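Local atomic coordinates of putative exported protein (Bordetella parapertussis, PDB entry 3OCJ), a protein that is of unknown function but has a class I methyltransferase-like domain and probably binds S-adenosylmethionine to transfer a methyl group to an unidentified acceptor. Residues V121-P126 / D189-N194; A222-F227 / T298-K303. One frame throughout, in Å; residues are numbered along the deposited sequence.

Contact 1 (V121-P126 / D189-N194); sequences VVASVP and DLLTSN
Val-122, Ala-123 and Ser-124 pair in parallel with Leu-190, Leu-191 and Thr-192, joining the first and fourth strands of a Rossmann-like methyltransferase sheet of order 3-2-1-4-5-7-6. On one face Val-122 and Leu-190 lie side by side and point the same way, CG1 of the valine reaching CB of the leucine at 3.9 Å. Further along that face CG2 of Thr-192 meets CB of Ser-124 at 3.6 Å; with OG1 anti to the backbone N (chi1 -177°), this methyl is left between N and the carbonyl carbon, on the side of the neighbouring strand. Ser-124 OG is held by Glu-132 of helix 131-134. The other face carries Ala-123 and Leu-191, and there CD1 of Leu-191 approaches CG2 of Val-125 at 4.1 Å, the two side chains crossing obliquely. Asp-189 turns its carboxylate across Val-121 at about a right angle. OD2 takes the N-H of Val-121 on its anti lone pair in a nearly straight bond (172°), while Val-121 O accepts from both Asp-189 N and Leu-190 N. Three hydrogen bonds thus join Val-121 to the corner that the chain turns at Asp-189. Between the ends, Ala-123 N to Leu-190 O, Thr-192 N to Ala-123 O and Val-125 N to Thr-192 O complete the backbone bonding. At the C-terminal end of these strands, where enzymes of this fold generally bind their cofactor, a water accepts from Asn-194 N and donates to the O of Pro-126, a residue joined to Val-125 by a cis peptide bond. The hydroxyl of Ser-193, anti to its own N (chi1 -178°), donates in the carbonyl plane to Val-125 O, with OG to O at 2.7 Å.

Contact 2 (A222-F227 / T298-K303); sequences ALVTSF and TVIARK
Leu-223 and Thr-225 form hydrogen-bonded pairs with Ala-301 and Val-299, knitting strand 221-226 antiparallel to strand 298-302, the reversed last strand of the class I methyltransferase sheet. Four backbone bonds carry the join. Leu-223 N to Ala-301 O (2.8 Å) and Ala-301 N to Leu-223 O make one closed pair; in the other, Thr-225 N meets Val-299 O nearly head-on, whereas Val-299 N reaches Thr-225 O from 40° above the carbonyl plane. Apolar contacts line both faces. CG2 of Thr-225 and CG1 of Val-299, side by side, press together at 3.5 Å, tighter than usual; each methyl sits between its own N and carbonyl carbon (Val-299 chi1 58°). That same CG1 also meets the edge of the Phe-227 ring, at CE2 (4.3 Å). On the face of Val-224, its CG1 touches CG2 of Thr-298 at 4.0 Å. A charged side chain closes the far end: Arg-302, bent at chi2 and chi3, lays a guanidinium face over CB of Ala-222, with NH2 3.8 Å away and hydrogen-bonded to Gly-220 O. Helix 96-115 covers Thr-298 through Arg-104 and Phe-108; on the other face Leu-278 of helix 271-280 packs on Leu-223 and Val-299, and strand 286-289 continues the sheet beyond strand 298-302.

Overall arrangement
Both contacts are buried and belong to one sheet, their centres about 10 Å apart; strands 188-192 and 221-226 are direct neighbours, so contact 1 and contact 2 bracket the same seam. There Asn-194 ND2 bonds to Ser-226 OG and Ser-193 O to Thr-225 OG1. Contact 1 is the parallel centre of the sheet, with side-chain oxygens and a water supplementing its backbone bonds at the two ends. Contact 2 makes the change to antiparallel order nearer the sheet's edge and relies on paired backbone bonds and hydrocarbon packing. Helix 96-115 reaches both contacts, while Asn-194 of contact 1 touches the bound palmitic acid; the side chain of Ser-226 in contact 2 is about 7 Å from that ligand.

Contact 1 (V121-P126 / D189-N194)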
loop_
_atom_site.group_PDB
_atom_site.type_symbol
_atom_site.label_atom_id
_atom_site.label_comp_id
_atom_site.label_asym_id
_atom_site.label_seq_id
_atom_site.Cartn_x
_atom_site.Cartn_y
_atom_site.Cartn_z
ATOM N N VAL A 121 -18.791 -13.234 -2.628
ATOM C CA VAL A 121 -17.594 -13.310 -3.442
ATOM C C VAL A 121 -16.787 -12.041 -3.189
ATOM O O VAL A 121 -17.270 -10.928 -3.417
ATOM C CB VAL A 121 -17.928 -13.437 -4.933
ATOM C CG1 VAL A 121 -16.651 -13.492 -5.750
ATOM C CG2 VAL A 121 -18.767 -14.692 -5.181
ATOM N N VAL A 122 -15.573 -12.207 -2.673
ATOM C CA VAL A 122 -14.735 -11.069 -2.317
ATOM C C VAL A 122 -13.488 -11.085 -3.191
ATOM O O VAL A 122 -12.779 -12.092 -3.269
ATOM C CB VAL A 122 -14.291 -11.147 -0.846
ATOM C CG1 VAL A 122 -13.545 -9.884 -0.446
ATOM C CG2 VAL A 122 -15.497 -11.364 0.058
ATOM N N ALA A 123 -13.211 -9.962 -3.841
ATOM C CA ALA A 123 -12.024 -9.852 -4.690
ATOM C C ALA A 123 -11.018 -8.876 -4.100
ATOM O O ALA A 123 -11.402 -7.893 -3.480
ATOM C CB ALA A 123 -12.420 -9.398 -6.082
ATOM N N SER A 124 -9.732 -9.135 -4.311
ATOM C CA SER A 124 -8.691 -8.181 -3.972
ATOM C C SER A 124 -7.878 -7.884 -5.231
ATOM O O SER A 124 -7.441 -8.813 -5.917
ATOM C CB SER A 124 -7.786 -8.729 -2.865
ATOM O OG SER A 124 -6.756 -7.800 -2.545
ATOM N N VAL A 125 -7.673 -6.597 -5.521
ATOM C CA VAL A 125 -7.061 -6.163 -6.776
ATOM C C VAL A 125 -6.260 -4.893 -6.503
ATOM O O VAL A 125 -6.853 -3.846 -6.252
ATOM C CB VAL A 125 -8.145 -5.809 -7.835
ATOM C CG1 VAL A 125 -7.495 -5.486 -9.189
ATOM C CG2 VAL A 125 -9.202 -6.926 -7.962
ATOM N N PRO A 126 -4.914 -4.960 -6.532
ATOM C CA PRO A 126 -4.057 -6.134 -6.730
ATOM C C PRO A 126 -3.966 -6.916 -5.430
ATOM O O PRO A 126 -3.813 -6.316 -4.355
ATOM C CB PRO A 126 -2.706 -5.505 -7.067
ATOM C CG PRO A 126 -2.696 -4.226 -6.274
ATOM C CD PRO A 126 -4.126 -3.745 -6.232
ATOM N N ASP A 189 -19.134 -9.301 -4.732
ATOM C CA ASP A 189 -19.926 -8.593 -3.733
ATOM C C ASP A 189 -19.110 -7.518 -3.031
ATOM O O ASP A 189 -19.635 -6.482 -2.609
ATOM C CB ASP A 189 -20.453 -9.586 -2.705
ATOM C CG ASP A 189 -21.402 -10.577 -3.315
ATOM O OD1 ASP A 189 -22.531 -10.168 -3.668
ATOM O OD2 ASP A 189 -21.013 -11.749 -3.470
ATOM N N LEU A 190 -17.822 -7.794 -2.893
ATOM C CA LEU A 190 -16.901 -6.932 -2.171
ATOM C C LEU A 190 -15.592 -6.901 -2.936
ATOM O O LEU A 190 -15.134 -7.939 -3.421
ATOM C CB LEU A 190 -16.642 -7.509 -0.782
ATOM C CG LEU A 190 -17.324 -6.894 0.431
ATOM C CD1 LEU A 190 -17.013 -7.747 1.651
ATOM C CD2 LEU A 190 -16.835 -5.465 0.629
ATOM N N LEU A 191 -14.987 -5.727 -3.065
ATOM C CA LEU A 191 -13.691 -5.616 -3.735
ATOM C C LEU A 191 -12.807 -4.727 -2.880
ATOM O O LEU A 191 -13.229 -3.650 -2.452
ATOM C CB LEU A 191 -13.845 -5.036 -5.152
ATOM C CG LEU A 191 -12.585 -5.065 -6.037
ATOM C CD1 LEU A 191 -12.910 -5.138 -7.532
ATOM C CD2 LEU A 191 -11.653 -3.882 -5.758
ATOM N N THR A 192 -11.601 -5.193 -2.592
ATOM C CA THR A 192 -10.645 -4.391 -1.856
ATOM C C THR A 192 -9.407 -4.094 -2.724
ATOM O O THR A 192 -8.962 -4.942 -3.508
ATOM C CB THR A 192 -10.274 -5.069 -0.524
ATOM O OG1 THR A 192 -9.390 -4.225 0.220
ATOM C CG2 THR A 192 -9.635 -6.428 -0.771
ATOM N N SER A 193 -8.880 -2.881 -2.589
ATOM C CA SER A 193 -7.741 -2.438 -3.378
ATOM C C SER A 193 -6.841 -1.520 -2.567
ATOM O O SER A 193 -7.301 -0.526 -2.008
ATOM C CB SER A 193 -8.215 -1.698 -4.633
ATOM O OG SER A 193 -7.106 -1.294 -5.431
ATOM N N ASN A 194 -5.557 -1.857 -2.523
ATOM C CA ASN A 194 -4.563 -0.993 -1.898
ATOM C C ASN A 194 -3.299 -1.000 -2.738
ATOM O O ASN A 194 -2.872 -2.048 -3.205
ATOM C CB ASN A 194 -4.257 -1.489 -0.480
ATOM C CG ASN A 194 -3.193 -0.658 0.219
ATOM O OD1 ASN A 194 -2.074 -1.129 0.467
ATOM N ND2 ASN A 194 -3.524 0.572 0.534
HETATM O O HOH W 1 -5.368 -4.798 -2.741
#

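Contact 2 (A222-F227 / T298-K303)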
loop_
_atom_site.group_PDB
_atom_site.type_symbol
_atom_site.label_atom_id
_atom_site.label_comp_id
_atom_site.label_asym_id
_atom_site.label_seq_id
_atom_site.Cartn_x
_atom_site.Cartn_y
_atom_site.Cartn_z
ATOM N N ALA A 222 -19.757 -3.403 -2.419
ATOM C CA ALA A 222 -18.937 -2.347 -1.842
ATOM C C ALA A 222 -17.476 -2.474 -2.218
ATOM O O ALA A 222 -16.962 -3.582 -2.407
ATOM C CB ALA A 222 -19.074 -2.332 -0.311
ATOM N N LEU A 223 -16.835 -1.313 -2.315
ATOM C CA LEU A 223 -15.399 -1.185 -2.533
ATOM C C LEU A 223 -14.740 -0.712 -1.248
ATOM O O LEU A 223 -15.222 0.224 -0.616
ATOM C CB LEU A 223 -15.135 -0.150 -3.629
ATOM C CG LEU A 223 -13.687 0.305 -3.830
ATOM C CD1 LEU A 223 -12.809 -0.826 -4.380
ATOM C CD2 LEU A 223 -13.670 1.509 -4.761
ATOM N N VAL A 224 -13.635 -1.345 -0.872
ATOM C CA VAL A 224 -12.801 -0.871 0.224
ATOM C C VAL A 224 -11.449 -0.508 -0.364
ATOM O O VAL A 224 -10.725 -1.370 -0.863
ATOM C CB VAL A 224 -12.626 -1.943 1.310
ATOM C CG1 VAL A 224 -11.689 -1.457 2.420
ATOM C CG2 VAL A 224 -13.986 -2.352 1.884
ATOM N N THR A 225 -11.103 0.771 -0.351
ATOM C CA THR A 225 -9.799 1.166 -0.858
ATOM C C THR A 225 -9.178 2.233 0.045
ATOM O O THR A 225 -9.631 2.427 1.179
ATOM C CB THR A 225 -9.854 1.554 -2.365
ATOM O OG1 THR A 225 -8.529 1.672 -2.902
ATOM C CG2 THR A 225 -10.640 2.831 -2.614
ATOM N N SER A 226 -8.133 2.889 -0.437
ATOM C CA SER A 226 -7.327 3.758 0.403
ATOM C C SER A 226 -6.620 4.780 -0.460
ATOM O O SER A 226 -6.565 4.650 -1.681
ATOM C CB SER A 226 -6.268 2.951 1.131
ATOM O OG SER A 226 -5.411 2.342 0.166
ATOM N N PHE A 227 -6.069 5.805 0.166
ATOM C CA PHE A 227 -5.281 6.780 -0.571
ATOM C C PHE A 227 -4.365 7.516 0.383
ATOM O O PHE A 227 -4.735 7.759 1.532
ATOM C CB PHE A 227 -6.198 7.772 -1.318
ATOM C CG PHE A 227 -7.211 8.457 -0.432
ATOM C CD1 PHE A 227 -7.038 9.772 -0.051
ATOM C CD2 PHE A 227 -8.329 7.763 0.013
ATOM C CE1 PHE A 227 -7.979 10.399 0.750
ATOM C CE2 PHE A 227 -9.267 8.381 0.825
ATOM C CZ PHE A 227 -9.084 9.694 1.201
ATOM N N THR A 298 -8.765 5.099 4.726
ATOM C CA THR A 298 -9.503 4.024 4.089
ATOM C C THR A 298 -10.837 4.615 3.667
ATOM O O THR A 298 -11.393 5.465 4.370
ATOM C CB THR A 298 -9.702 2.897 5.100
ATOM O OG1 THR A 298 -8.426 2.344 5.444
ATOM C CG2 THR A 298 -10.633 1.787 4.596
ATOM N N VAL A 299 -11.350 4.181 2.527
ATOM C CA VAL A 299 -12.681 4.581 2.102
ATOM C C VAL A 299 -13.502 3.361 1.706
ATOM O O VAL A 299 -13.016 2.464 1.000
ATOM C CB VAL A 299 -12.635 5.624 0.961
ATOM C CG1 VAL A 299 -11.858 5.090 -0.270
ATOM C CG2 VAL A 299 -14.047 6.070 0.567
ATOM N N ILE A 300 -14.744 3.332 2.184
ATOM C CA ILE A 300 -15.709 2.300 1.828
ATOM C C ILE A 300 -16.778 2.966 0.972
ATOM O O ILE A 300 -17.410 3.939 1.407
ATOM C CB ILE A 300 -16.353 1.643 3.061
ATOM C CG1 ILE A 300 -15.270 1.111 4.018
ATOM C CG2 ILE A 300 -17.257 0.496 2.614
ATOM C CD1 ILE A 300 -14.833 2.074 5.112
ATOM N N ALA A 301 -16.966 2.459 -0.242
ATOM C CA ALA A 301 -17.845 3.076 -1.236
ATOM C C ALA A 301 -18.892 2.070 -1.699
ATOM O O ALA A 301 -18.559 0.936 -2.018
ATOM C CB ALA A 301 -17.008 3.558 -2.409
ATOM N N ARG A 302 -20.156 2.484 -1.758
ATOM C CA ARG A 302 -21.238 1.575 -2.119
ATOM C C ARG A 302 -21.655 1.683 -3.586
ATOM O O ARG A 302 -21.748 2.782 -4.125
ATOM C CB ARG A 302 -22.457 1.847 -1.232
ATOM C CG ARG A 302 -23.706 1.075 -1.622
ATOM C CD ARG A 302 -23.658 -0.357 -1.095
ATOM N NE ARG A 302 -23.482 -0.395 0.356
ATOM C CZ ARG A 302 -23.056 -1.460 1.026
ATOM N NH1 ARG A 302 -22.923 -1.409 2.347
ATOM N NH2 ARG A 302 -22.761 -2.578 0.375
ATOM N N LYS A 303 -21.894 0.541 -4.226
ATOM C CA LYS A 303 -22.563 0.513 -5.519
ATOM C C LYS A 303 -24.056 0.348 -5.268
ATOM O O LYS A 303 -24.468 -0.588 -4.593
ATOM C CB LYS A 303 -22.061 -0.646 -6.375
ATOM C CG LYS A 303 -22.761 -0.752 -7.727
ATOM C CD LYS A 303 -22.076 -1.761 -8.624
ATOM C CE LYS A 303 -22.813 -1.893 -9.955
ATOM N NZ LYS A 303 -22.011 -2.662 -10.953
#